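Local coordinates for Baccell_00875 (Bacteroides cellulosilyticus DSM 14838, PDB 5NO8), which probably acts as a polysaccharide lyase that removes the L-rhamnose caps, linked to glucuronic acid, from complex arabinogalactan proteins, at residues Ser161-His166 with Val176-Met181; Leu43-Asp48 with Pro186-Val191; Pro495-Leu500 with Leu555-Gly560. One frame throughout, in Å; residues are numbered along the deposited sequence.

Contact 1: residues Ser161-His166 with Val176-Met181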
ATOM      1  N   SER A 161     -10.512  11.081 -13.074  1.00 17.74           N
ATOM      2  CA  SER A 161     -11.529  11.568 -12.122  1.00 19.36           C
ATOM      3  C   SER A 161     -11.531  10.955 -10.723  1.00 17.75           C
ATOM      4  O   SER A 161     -12.514  11.127 -10.002  1.00 18.35           O
ATOM      5  CB  SER A 161     -12.922  11.314 -12.730  1.00 20.32           C
ATOM      6  OG  SER A 161     -12.979  11.858 -14.039  1.00 24.44           O
ATOM      7  N   ARG A 162     -10.474  10.231 -10.358  1.00 17.88           N
ATOM      8  CA  ARG A 162     -10.316   9.683  -9.000  1.00 16.23           C
ATOM      9  C   ARG A 162      -8.919   9.993  -8.513  1.00 16.59           C
ATOM     10  O   ARG A 162      -8.047  10.366  -9.293  1.00 16.09           O
ATOM     11  CB  ARG A 162     -10.583   8.180  -8.944  1.00 16.94           C
ATOM     12  CG  ARG A 162     -11.979   7.746  -9.387  1.00 17.23           C
ATOM     13  CD  ARG A 162     -13.038   8.261  -8.417  1.00 17.16           C
ATOM     14  NE  ARG A 162     -14.367   7.769  -8.734  1.00 18.59           N
ATOM     15  CZ  ARG A 162     -15.167   8.291  -9.671  1.00 19.06           C
ATOM     16  NH1 ARG A 162     -14.786   9.329 -10.396  1.00 19.95           N
ATOM     17  NH2 ARG A 162     -16.358   7.749  -9.893  1.00 20.64           N
ATOM     18  N   ALA A 163      -8.709   9.845  -7.213  1.00 15.65           N
ATOM     19  CA  ALA A 163      -7.420  10.237  -6.617  1.00 16.32           C
ATOM     20  C   ALA A 163      -6.863   9.161  -5.694  1.00 16.10           C
ATOM     21  O   ALA A 163      -7.595   8.589  -4.895  1.00 17.20           O
ATOM     22  CB  ALA A 163      -7.578  11.535  -5.856  1.00 16.85           C
ATOM     23  N   HIS A 164      -5.556   8.931  -5.809  1.00 15.82           N
ATOM     24  CA  HIS A 164      -4.805   8.182  -4.794  1.00 15.28           C
ATOM     25  C   HIS A 164      -4.591   9.126  -3.607  1.00 14.73           C
ATOM     26  O   HIS A 164      -3.930  10.165  -3.733  1.00 15.42           O
ATOM     27  CB  HIS A 164      -3.471   7.729  -5.358  1.00 15.25           C
ATOM     28  CG  HIS A 164      -3.601   6.756  -6.486  1.00 15.61           C
ATOM     29  ND1 HIS A 164      -4.373   5.621  -6.394  1.00 15.73           N
ATOM     30  CD2 HIS A 164      -3.023   6.728  -7.712  1.00 15.25           C
ATOM     31  CE1 HIS A 164      -4.263   4.934  -7.520  1.00 15.56           C
ATOM     32  NE2 HIS A 164      -3.463   5.590  -8.339  1.00 15.23           N
ATOM     33  N   THR A 165      -5.162   8.767  -2.465  1.00 14.39           N
ATOM     34  CA  THR A 165      -5.176   9.648  -1.312  1.00 14.99           C
ATOM     35  C   THR A 165      -4.071   9.247  -0.332  1.00 13.97           C
ATOM     36  O   THR A 165      -4.157   8.214   0.300  1.00 14.83           O
ATOM     37  CB  THR A 165      -6.584   9.591  -0.703  1.00 15.88           C
ATOM     38  OG1 THR A 165      -7.527   9.932  -1.744  1.00 19.01           O
ATOM     39  CG2 THR A 165      -6.729  10.572   0.373  1.00 16.38           C
ATOM     40  N   HIS A 166      -3.038  10.058  -0.242  1.00 13.72           N
ATOM     41  CA  HIS A 166      -1.862   9.745   0.574  1.00 13.14           C
ATOM     42  C   HIS A 166      -2.042  10.462   1.892  1.00 12.88           C
ATOM     43  O   HIS A 166      -1.853  11.682   1.976  1.00 13.22           O
ATOM     44  CB  HIS A 166      -0.622  10.180  -0.161  1.00 13.14           C
ATOM     45  CG  HIS A 166      -0.446   9.442  -1.450  1.00 13.55           C
ATOM     46  ND1 HIS A 166      -0.324   8.068  -1.495  1.00 14.35           N
ATOM     47  CD2 HIS A 166      -0.475   9.868  -2.744  1.00 13.15           C
ATOM     48  CE1 HIS A 166      -0.258   7.684  -2.765  1.00 14.34           C
ATOM     49  NE2 HIS A 166      -0.324   8.755  -3.540  1.00 12.77           N
ATOM     50  N   VAL A 176      -2.860  15.399   3.809  1.00 12.82           N
ATOM     51  CA  VAL A 176      -3.303  14.489   2.775  1.00 13.81           C
ATOM     52  C   VAL A 176      -2.851  15.051   1.419  1.00 14.59           C
ATOM     53  O   VAL A 176      -3.063  16.231   1.111  1.00 14.67           O
ATOM     54  CB  VAL A 176      -4.827  14.258   2.758  1.00 13.66           C
ATOM     55  CG1 VAL A 176      -5.171  13.244   1.691  1.00 13.62           C
ATOM     56  CG2 VAL A 176      -5.367  13.779   4.109  1.00 14.51           C
ATOM     57  N   ASN A 177      -2.173  14.212   0.642  1.00 14.72           N
ATOM     58  CA  ASN A 177      -1.791  14.549  -0.711  1.00 14.77           C
ATOM     59  C   ASN A 177      -2.601  13.656  -1.627  1.00 15.15           C
ATOM     60  O   ASN A 177      -2.377  12.460  -1.665  1.00 14.21           O
ATOM     61  CB  ASN A 177      -0.302  14.331  -0.891  1.00 15.76           C
ATOM     62  CG  ASN A 177       0.188  14.741  -2.260  1.00 16.73           C
ATOM     63  OD1 ASN A 177      -0.502  15.484  -2.981  1.00 18.51           O
ATOM     64  ND2 ASN A 177       1.355  14.245  -2.646  1.00 16.88           N
ATOM     65  N   ALA A 178      -3.594  14.233  -2.320  1.00 14.91           N
ATOM     66  CA  ALA A 178      -4.459  13.498  -3.195  1.00 14.51           C
ATOM     67  C   ALA A 178      -4.026  13.682  -4.638  1.00 14.90           C
ATOM     68  O   ALA A 178      -4.141  14.759  -5.200  1.00 14.95           O
ATOM     69  CB  ALA A 178      -5.887  13.933  -2.982  1.00 15.43           C
ATOM     70  N   ILE A 179      -3.480  12.611  -5.212  1.00 15.58           N
ATOM     71  CA  ILE A 179      -2.910  12.640  -6.554  1.00 16.36           C
ATOM     72  C   ILE A 179      -3.887  12.001  -7.521  1.00 15.48           C
ATOM     73  O   ILE A 179      -4.258  10.849  -7.369  1.00 16.30           O
ATOM     74  CB  ILE A 179      -1.555  11.909  -6.583  1.00 17.01           C
ATOM     75  CG1 ILE A 179      -0.549  12.571  -5.633  1.00 18.17           C
ATOM     76  CG2 ILE A 179      -1.002  11.837  -7.994  1.00 17.08           C
ATOM     77  CD1 ILE A 179      -0.202  14.007  -5.940  1.00 19.52           C
ATOM     78  N   ARG A 180      -4.351  12.763  -8.499  1.00 16.56           N
ATOM     79  CA  ARG A 180      -5.217  12.216  -9.530  1.00 16.99           C
ATOM     80  C   ARG A 180      -4.549  10.996 -10.139  1.00 17.55           C
ATOM     81  O   ARG A 180      -3.345  11.014 -10.414  1.00 18.99           O
ATOM     82  CB  ARG A 180      -5.503  13.257 -10.617  1.00 17.81           C
ATOM     83  CG  ARG A 180      -6.641  12.880 -11.560  1.00 17.86           C
ATOM     84  CD  ARG A 180      -6.594  13.790 -12.778  1.00 18.37           C
ATOM     85  NE  ARG A 180      -6.563  15.204 -12.409  1.00 18.48           N
ATOM     86  CZ  ARG A 180      -7.595  16.047 -12.383  1.00 18.52           C
ATOM     87  NH1 ARG A 180      -8.814  15.681 -12.746  1.00 19.87           N
ATOM     88  NH2 ARG A 180      -7.392  17.291 -11.992  1.00 19.15           N
ATOM     89  N   MET A 181      -5.306   9.926 -10.314  1.00 17.54           N
ATOM     90  CA  MET A 181      -4.696   8.618 -10.597  1.00 18.88           C
ATOM     91  C   MET A 181      -3.931   8.584 -11.931  1.00 19.68           C
ATOM     92  O   MET A 181      -2.894   7.909 -12.045  1.00 20.52           O
ATOM     93  CB  MET A 181      -5.709   7.481 -10.487  1.00 18.53           C
ATOM     94  CG  MET A 181      -6.329   7.333  -9.096  1.00 18.08           C
ATOM     95  SD  MET A 181      -7.361   5.886  -8.990  1.00 19.37           S
ATOM     96  CE  MET A 181      -7.970   5.989  -7.304  1.00 19.86           C
TER
HETATM   97  O   HOH W   1      -2.410   5.532 -10.897  1.00 18.26           O
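His164 and Ile179 hold each other through a reciprocal pair of backbone bonds, His164 N to Ile179 O at 2.8 Å and Ile179 N to His164 O at 2.9 Å, and His166 with Asn177 repeats the pattern two residues on. These are the hydrogen-bonded pairs of an antiparallel beta hairpin; Thr165 with Ala178 is the non-hydrogen-bonded pair between them, and Ala163 with Arg180 another just before. Past the end of the strand, Met181 N still reaches Arg162 O at 3.0 Å, carrying the pairing one step further.

The side-chain packing centres on the imidazole of His164. Met181 lies across it at about a right angle, with CG 3.5 Å from the ring centroid and only 10° off the normal, a CH-pi contact squarely over one face. Beyond CG the chain runs extended (chi2 -174°), which carries SD obliquely past the ring and CE on to Arg162 CB and the carbonyl of Ala163. A water at the ring edge, in its plane, lies 2.8 Å from His164 NE2 and donates to Met181 O. Ile179 CG1 comes at the edge of the His166 ring, 4.0 Å from CD2. On the face shared by Ala163, Thr165 and Ala178, Thr165 CG2 presses tightly on Val176 CG1 at 3.4 Å.

Strand 163-168 is the outermost strand of an eight-stranded antiparallel sheet, and strand 175-180 separates it from strand 187-194. His166 NE2 bonds to Ala577 O, while helix 245-254 packs on Asn177 and Ile179.

Contact 2: residues Leu43-Asp48 with Pro186-Val191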
ATOM      1  N   LEU A  43     -16.420  19.157  -4.105  0.50 20.97           N
ATOM      2  CA  LEU A  43     -15.209  19.949  -3.976  0.50 21.73           C
ATOM      3  C   LEU A  43     -14.505  19.819  -5.309  0.50 22.19           C
ATOM      4  O   LEU A  43     -14.149  18.717  -5.715  0.50 21.37           O
ATOM      5  CB  LEU A  43     -14.343  19.398  -2.839  0.50 22.66           C
ATOM      6  CG  LEU A  43     -13.505  20.346  -1.982  0.50 24.04           C
ATOM      7  CD1 LEU A  43     -12.937  19.570  -0.801  0.50 24.35           C
ATOM      8  CD2 LEU A  43     -12.383  20.961  -2.793  0.50 25.15           C
ATOM      9  N   THR A  44     -14.363  20.944  -6.007  0.50 22.53           N
ATOM     10  CA  THR A  44     -13.777  20.962  -7.340  0.50 23.12           C
ATOM     11  C   THR A  44     -12.735  22.055  -7.436  0.50 22.03           C
ATOM     12  O   THR A  44     -12.642  22.924  -6.564  0.50 21.85           O
ATOM     13  CB  THR A  44     -14.838  21.214  -8.434  0.50 24.21           C
ATOM     14  OG1 THR A  44     -14.221  21.119  -9.719  0.50 26.05           O
ATOM     15  CG2 THR A  44     -15.416  22.591  -8.302  0.50 24.31           C
ATOM     16  N   LEU A  45     -11.931  22.002  -8.491  1.00 21.35           N
ATOM     17  CA  LEU A  45     -10.889  22.999  -8.703  1.00 21.02           C
ATOM     18  C   LEU A  45     -11.217  23.744  -9.997  1.00 23.37           C
ATOM     19  O   LEU A  45     -11.356  23.124 -11.069  1.00 22.26           O
ATOM     20  CB  LEU A  45      -9.527  22.342  -8.769  1.00 20.93           C
ATOM     21  CG  LEU A  45      -9.102  21.616  -7.482  1.00 20.56           C
ATOM     22  CD1 LEU A  45      -7.806  20.880  -7.702  1.00 21.12           C
ATOM     23  CD2 LEU A  45      -8.948  22.610  -6.338  1.00 20.87           C
ATOM     24  N   LYS A  46     -11.380  25.052  -9.874  1.00 25.14           N
ATOM     25  CA  LYS A  46     -11.749  25.880 -11.028  1.00 27.15           C
ATOM     26  C   LYS A  46     -10.620  25.844 -12.045  1.00 26.21           C
ATOM     27  O   LYS A  46      -9.466  26.101 -11.704  1.00 25.86           O
ATOM     28  CB  LYS A  46     -12.008  27.310 -10.601  1.00 28.86           C
ATOM     29  CG  LYS A  46     -12.678  28.143 -11.680  1.00 32.81           C
ATOM     30  CD  LYS A  46     -12.373  29.605 -11.454  1.00 35.98           C
ATOM     31  CE  LYS A  46     -12.985  30.470 -12.539  1.00 39.14           C
ATOM     32  NZ  LYS A  46     -12.903  31.890 -12.088  1.00 42.58           N
ATOM     33  N   GLY A  47     -10.951  25.491 -13.282  1.00 27.10           N
ATOM     34  CA  GLY A  47      -9.941  25.393 -14.336  1.00 25.92           C
ATOM     35  C   GLY A  47      -9.415  23.998 -14.576  1.00 25.54           C
ATOM     36  O   GLY A  47      -8.604  23.796 -15.475  1.00 26.08           O
ATOM     37  N   ASP A  48      -9.857  23.025 -13.773  1.00 23.61           N
ATOM     38  CA  ASP A  48      -9.632  21.630 -14.083  1.00 23.62           C
ATOM     39  C   ASP A  48     -10.550  21.290 -15.247  1.00 23.45           C
ATOM     40  O   ASP A  48     -11.771  21.232 -15.060  1.00 23.24           O
ATOM     41  CB  ASP A  48      -9.982  20.749 -12.876  1.00 23.08           C
ATOM     42  CG  ASP A  48      -9.768  19.270 -13.137  1.00 22.57           C
ATOM     43  OD1 ASP A  48      -9.261  18.904 -14.223  1.00 20.74           O
ATOM     44  OD2 ASP A  48     -10.151  18.460 -12.251  1.00 21.73           O
ATOM     45  N   PRO A 186      -4.647  19.628 -12.156  1.00 20.33           N
ATOM     46  CA  PRO A 186      -4.193  19.802 -10.777  1.00 18.82           C
ATOM     47  C   PRO A 186      -4.470  18.608  -9.866  1.00 17.66           C
ATOM     48  O   PRO A 186      -5.369  17.803 -10.105  1.00 16.99           O
ATOM     49  CB  PRO A 186      -5.035  20.978 -10.297  1.00 18.88           C
ATOM     50  CG  PRO A 186      -6.318  20.808 -11.035  1.00 19.74           C
ATOM     51  CD  PRO A 186      -5.923  20.321 -12.397  1.00 19.77           C
ATOM     52  N   HIS A 187      -3.671  18.547  -8.810  1.00 16.93           N
ATOM     53  CA  HIS A 187      -3.893  17.652  -7.699  1.00 16.27           C
ATOM     54  C   HIS A 187      -4.386  18.465  -6.500  1.00 16.56           C
ATOM     55  O   HIS A 187      -4.491  19.685  -6.568  1.00 15.92           O
ATOM     56  CB  HIS A 187      -2.590  16.965  -7.393  1.00 17.31           C
ATOM     57  CG  HIS A 187      -2.025  16.244  -8.569  1.00 16.37           C
ATOM     58  ND1 HIS A 187      -2.630  15.142  -9.118  1.00 17.69           N
ATOM     59  CD2 HIS A 187      -0.907  16.472  -9.308  1.00 18.72           C
ATOM     60  CE1 HIS A 187      -1.907  14.712 -10.144  1.00 18.55           C
ATOM     61  NE2 HIS A 187      -0.862  15.510 -10.287  1.00 16.90           N
ATOM     62  N   LEU A 188      -4.690  17.774  -5.409  1.00 15.33           N
ATOM     63  CA  LEU A 188      -5.216  18.419  -4.228  1.00 16.08           C
ATOM     64  C   LEU A 188      -4.394  18.067  -2.995  1.00 15.14           C
ATOM     65  O   LEU A 188      -3.960  16.938  -2.842  1.00 16.54           O
ATOM     66  CB  LEU A 188      -6.646  17.963  -4.016  1.00 15.63           C
ATOM     67  CG  LEU A 188      -7.545  18.798  -3.107  1.00 16.68           C
ATOM     68  CD1 LEU A 188      -8.003  20.038  -3.834  1.00 18.05           C
ATOM     69  CD2 LEU A 188      -8.764  18.007  -2.669  1.00 17.61           C
ATOM     70  N   GLY A 189      -4.273  19.040  -2.110  1.00 15.09           N
ATOM     71  CA  GLY A 189      -3.596  18.880  -0.844  1.00 14.69           C
ATOM     72  C   GLY A 189      -4.460  19.352   0.301  1.00 15.06           C
ATOM     73  O   GLY A 189      -5.307  20.241   0.129  1.00 13.80           O
ATOM     74  N   LEU A 190      -4.223  18.755   1.467  1.00 14.35           N
ATOM     75  CA  LEU A 190      -4.818  19.185   2.721  1.00 13.91           C
ATOM     76  C   LEU A 190      -3.657  19.236   3.690  1.00 14.32           C
ATOM     77  O   LEU A 190      -2.976  18.222   3.860  1.00 13.34           O
ATOM     78  CB  LEU A 190      -5.869  18.188   3.208  1.00 13.99           C
ATOM     79  CG  LEU A 190      -6.568  18.494   4.547  1.00 14.05           C
ATOM     80  CD1 LEU A 190      -7.904  17.766   4.620  1.00 14.25           C
ATOM     81  CD2 LEU A 190      -5.716  18.094   5.762  1.00 14.27           C
ATOM     82  N   VAL A 191      -3.432  20.406   4.288  1.00 13.52           N
ATOM     83  CA  VAL A 191      -2.354  20.621   5.233  1.00 13.66           C
ATOM     84  C   VAL A 191      -2.952  21.118   6.534  1.00 13.43           C
ATOM     85  O   VAL A 191      -3.641  22.153   6.545  1.00 12.83           O
ATOM     86  CB  VAL A 191      -1.324  21.610   4.682  1.00 13.48           C
ATOM     87  CG1 VAL A 191      -0.348  22.092   5.762  1.00 14.57           C
ATOM     88  CG2 VAL A 191      -0.564  20.944   3.551  1.00 14.29           C
TER
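No backbone hydrogen bond joins Leu43-Asp48 to Pro186-Val191; the type II turn from Leu45 to Asp48, closed by Asp48 N to Leu45 O at 3.1 Å, brings the chain round so that the Asp48 and Pro186 CA atoms lie 6.6 Å apart. Leu45 carries the contact with both of its methyls. With CG anti to the carbonyl carbon (chi1 -62°), the isobutyl group reaches over the start of strand 187-194: CD1 sits 3.7 Å from Pro186 CG, where the two side chains run past one another, pointing opposite ways, and CD2 meets Leu188 CD1 at 3.7 Å. Pro186, which follows a cis peptide bond, also offers CD to the carboxylate end of Asp48, 4.1 Å from CG. Cut back to an alanine, the Leu45 position would probably leave a gap beside Pro186 CG and Leu188 CD1, both robbed of the methyls that now cover them.

The oxygens of Asp48 look to other partners: OD2 forms a salt bridge with Arg180, and OD1 accepts from Arg50 N. Strand 40-45, paired with strand 29-33 in a small two-stranded sheet, packs on the larger antiparallel sheet, Leu45 also touching Ala241 of strand 232-242 and Val29 of strand 29-33.

Contact 3: residues Pro495-Leu500 with Leu555-Gly560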
ATOM      1  N   PRO A 495       7.858 -13.985 -16.443  1.00 24.73           N
ATOM      2  CA  PRO A 495       9.315 -14.157 -16.349  1.00 24.83           C
ATOM      3  C   PRO A 495      10.074 -13.990 -17.690  1.00 26.48           C
ATOM      4  O   PRO A 495      10.635 -14.958 -18.222  1.00 27.63           O
ATOM      5  CB  PRO A 495       9.446 -15.574 -15.778  1.00 24.62           C
ATOM      6  CG  PRO A 495       8.256 -16.288 -16.311  1.00 25.58           C
ATOM      7  CD  PRO A 495       7.150 -15.278 -16.341  1.00 24.79           C
ATOM      8  N   VAL A 496      10.104 -12.767 -18.209  1.00 26.16           N
ATOM      9  CA  VAL A 496      10.682 -12.486 -19.526  1.00 26.43           C
ATOM     10  C   VAL A 496      12.195 -12.741 -19.584  1.00 26.89           C
ATOM     11  O   VAL A 496      12.673 -13.553 -20.372  1.00 25.92           O
ATOM     12  CB  VAL A 496      10.359 -11.045 -19.984  1.00 27.20           C
ATOM     13  CG1 VAL A 496      11.071 -10.677 -21.280  1.00 26.60           C
ATOM     14  CG2 VAL A 496       8.856 -10.857 -20.132  1.00 27.62           C
ATOM     15  N   ARG A 497      12.948 -12.027 -18.758  1.00 26.87           N
ATOM     16  CA  ARG A 497      14.396 -12.181 -18.724  1.00 28.12           C
ATOM     17  C   ARG A 497      14.808 -13.574 -18.286  1.00 26.76           C
ATOM     18  O   ARG A 497      15.726 -14.163 -18.874  1.00 24.53           O
ATOM     19  CB  ARG A 497      15.043 -11.175 -17.788  1.00 29.88           C
ATOM     20  CG  ARG A 497      14.843  -9.744 -18.195  1.00 33.44           C
ATOM     21  CD  ARG A 497      15.944  -8.863 -17.635  1.00 36.88           C
ATOM     22  NE  ARG A 497      17.153  -8.944 -18.452  1.00 40.26           N
ATOM     23  CZ  ARG A 497      18.282  -8.284 -18.206  1.00 40.91           C
ATOM     24  NH1 ARG A 497      18.405  -7.496 -17.139  1.00 41.61           N
ATOM     25  NH2 ARG A 497      19.309  -8.428 -19.030  1.00 42.57           N
ATOM     26  N   LEU A 498      14.134 -14.085 -17.260  1.00 24.85           N
ATOM     27  CA  LEU A 498      14.458 -15.391 -16.696  1.00 25.44           C
ATOM     28  C   LEU A 498      14.190 -16.506 -17.725  1.00 26.27           C
ATOM     29  O   LEU A 498      15.032 -17.369 -17.947  1.00 26.04           O
ATOM     30  CB  LEU A 498      13.632 -15.636 -15.445  1.00 25.64           C
ATOM     31  CG  LEU A 498      13.736 -17.003 -14.787  1.00 25.24           C
ATOM     32  CD1 LEU A 498      15.160 -17.314 -14.342  1.00 25.98           C
ATOM     33  CD2 LEU A 498      12.774 -17.060 -13.626  1.00 26.44           C
ATOM     34  N   GLY A 499      13.011 -16.486 -18.325  1.00 24.40           N
ATOM     35  CA  GLY A 499      12.637 -17.500 -19.310  1.00 26.08           C
ATOM     36  C   GLY A 499      13.557 -17.502 -20.525  1.00 25.12           C
ATOM     37  O   GLY A 499      14.068 -18.560 -20.918  1.00 28.13           O
ATOM     38  N   LEU A 500      13.766 -16.348 -21.123  1.00 24.91           N
ATOM     39  CA  LEU A 500      14.664 -16.247 -22.285  1.00 26.36           C
ATOM     40  C   LEU A 500      16.123 -16.575 -21.972  1.00 30.54           C
ATOM     41  O   LEU A 500      16.795 -17.216 -22.792  1.00 28.66           O
ATOM     42  CB  LEU A 500      14.595 -14.866 -22.927  1.00 26.17           C
ATOM     43  CG  LEU A 500      13.258 -14.496 -23.575  1.00 26.24           C
ATOM     44  CD1 LEU A 500      13.376 -13.105 -24.151  1.00 25.65           C
ATOM     45  CD2 LEU A 500      12.858 -15.504 -24.643  1.00 27.81           C
ATOM     46  N   LEU A 555      11.126  -6.592 -21.518  1.00 23.28           N
ATOM     47  CA  LEU A 555      11.091  -6.777 -22.976  1.00 24.67           C
ATOM     48  C   LEU A 555      12.057  -5.810 -23.658  1.00 24.74           C
ATOM     49  O   LEU A 555      12.771  -6.207 -24.579  1.00 25.92           O
ATOM     50  CB  LEU A 555       9.670  -6.633 -23.520  1.00 26.27           C
ATOM     51  CG  LEU A 555       9.465  -7.025 -24.997  1.00 26.73           C
ATOM     52  CD1 LEU A 555       9.947  -8.452 -25.226  1.00 27.22           C
ATOM     53  CD2 LEU A 555       7.990  -6.923 -25.391  1.00 27.91           C
ATOM     54  N   TYR A 556      12.154  -4.578 -23.171  1.00 24.66           N
ATOM     55  CA  TYR A 556      13.167  -3.662 -23.663  1.00 26.08           C
ATOM     56  C   TYR A 556      14.589  -4.198 -23.443  1.00 29.20           C
ATOM     57  O   TYR A 556      15.435  -4.110 -24.342  1.00 28.64           O
ATOM     58  CB  TYR A 556      13.054  -2.273 -23.032  1.00 26.46           C
ATOM     59  CG  TYR A 556      14.184  -1.375 -23.449  1.00 27.14           C
ATOM     60  CD1 TYR A 556      14.218  -0.830 -24.738  1.00 27.86           C
ATOM     61  CD2 TYR A 556      15.258  -1.118 -22.598  1.00 27.36           C
ATOM     62  CE1 TYR A 556      15.262  -0.023 -25.139  1.00 27.83           C
ATOM     63  CE2 TYR A 556      16.317  -0.328 -23.011  1.00 28.76           C
ATOM     64  CZ  TYR A 556      16.303   0.211 -24.282  1.00 29.11           C
ATOM     65  OH  TYR A 556      17.327   1.014 -24.679  1.00 31.61           O
ATOM     66  N   LEU A 557      14.866  -4.702 -22.237  1.00 27.30           N
ATOM     67  CA  LEU A 557      16.210  -5.162 -21.924  1.00 27.54           C
ATOM     68  C   LEU A 557      16.606  -6.374 -22.773  1.00 28.92           C
ATOM     69  O   LEU A 557      17.785  -6.562 -23.041  1.00 28.57           O
ATOM     70  CB  LEU A 557      16.358  -5.470 -20.429  1.00 27.13           C
ATOM     71  CG  LEU A 557      16.308  -4.228 -19.511  1.00 26.67           C
ATOM     72  CD1 LEU A 557      16.098  -4.609 -18.040  1.00 27.04           C
ATOM     73  CD2 LEU A 557      17.552  -3.374 -19.653  1.00 26.98           C
ATOM     74  N   GLU A 558      15.626  -7.165 -23.204  1.00 31.16           N
ATOM     75  CA  GLU A 558      15.873  -8.307 -24.085  1.00 35.63           C
ATOM     76  C   GLU A 558      15.924  -7.970 -25.584  1.00 38.56           C
ATOM     77  O   GLU A 558      16.609  -8.661 -26.335  1.00 41.59           O
ATOM     78  CB  GLU A 558      14.810  -9.392 -23.846  1.00 39.82           C
ATOM     79  CG  GLU A 558      14.841  -9.994 -22.442  1.00 43.99           C
ATOM     80  CD  GLU A 558      16.139 -10.726 -22.139  1.00 46.00           C
ATOM     81  OE1 GLU A 558      16.550 -11.583 -22.955  1.00 49.76           O
ATOM     82  OE2 GLU A 558      16.751 -10.432 -21.093  1.00 48.11           O
ATOM     83  N   THR A 559      15.197  -6.951 -26.035  1.00 37.11           N
ATOM     84  CA  THR A 559      15.122  -6.628 -27.476  1.00 36.45           C
ATOM     85  C   THR A 559      15.786  -5.318 -27.899  1.00 35.26           C
ATOM     86  O   THR A 559      16.113  -5.155 -29.061  1.00 37.65           O
ATOM     87  CB  THR A 559      13.654  -6.508 -27.941  1.00 36.09           C
ATOM     88  OG1 THR A 559      13.033  -5.415 -27.247  1.00 37.89           O
ATOM     89  CG2 THR A 559      12.886  -7.776 -27.694  1.00 36.16           C
ATOM     90  N   GLY A 560      15.910  -4.355 -26.998  1.00 32.36           N
ATOM     91  CA  GLY A 560      16.353  -3.014 -27.347  1.00 32.10           C
ATOM     92  C   GLY A 560      15.396  -2.177 -28.177  1.00 32.49           C
ATOM     93  O   GLY A 560      15.790  -1.115 -28.632  1.00 34.75           O
TER
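Arg497 and Glu558 form the salt bridge between these two helices, through one hydrogen bond: Arg497 NE donates to Glu558 OE2 at 3.1 Å, nearly straight at 166°. The carboxylate oxygen lies in the guanidinium plane, at its edge, and is met nearly along its own C-O axis, although the two flat groups are turned 50° apart. Bends at chi3 of Arg497 and chi2 of Glu558 bring the two ends together. Leu557 covers one face of the guanidinium, its CB 4.0 Å above the plane over the centre, while CD1 comes 3.8 Å from Arg497 NH1. Glu558 OE1 has apolar company, 3.7 Å from Leu500 CD1, and Val496 CG1 lies against Glu558 CG.

The pairing joins the first turn of helix 496-505 to the last turn of helix 542-559 in the helical part of the lyase; the axes of segments 496-500 and 555-559 approach to 9.8 Å and are inclined by 39°.

Backbone groups at these helix ends are also served. Pro495 stands at the N-cap position, and its carbonyl accepts from Gly499 N at 2.8 Å. Leu555 O takes two donors, Thr559 N and Thr559 OG1, the hydroxyl at 2.8 Å and above the carbonyl plane; OG1 is also hydrogen-bonded with Ser561 N. Gly560, with positive phi, ends the helix and sends its N to Tyr556 O. Tyr624 and Cys628 of helix 615-629 pack against Leu557, and Phe519 of helix 509-529 against Val496 and Leu500.

In the fold
From the N terminus, strand 40-45 and its turn come first, and contact 2 closes a loop of 137 residues when the chain returns at strand 187-194. Contact 1 is nested inside it, a short hairpin whose segments are separated by nine residues. The two touch directly, since strands 175-180 and 187-194 are neighbours in the same sheet; their centres are about 10 Å apart, and Ala178 N probably bonds to Leu188 O. Contact 3 follows in series, closing a largely helical loop of 54 residues, about 33 Å from contact 1 and 41 Å from contact 2, centre to centre. Contacts 1 and 2 tie together the N-terminal beta region; contact 3 joins two helices of the helical part.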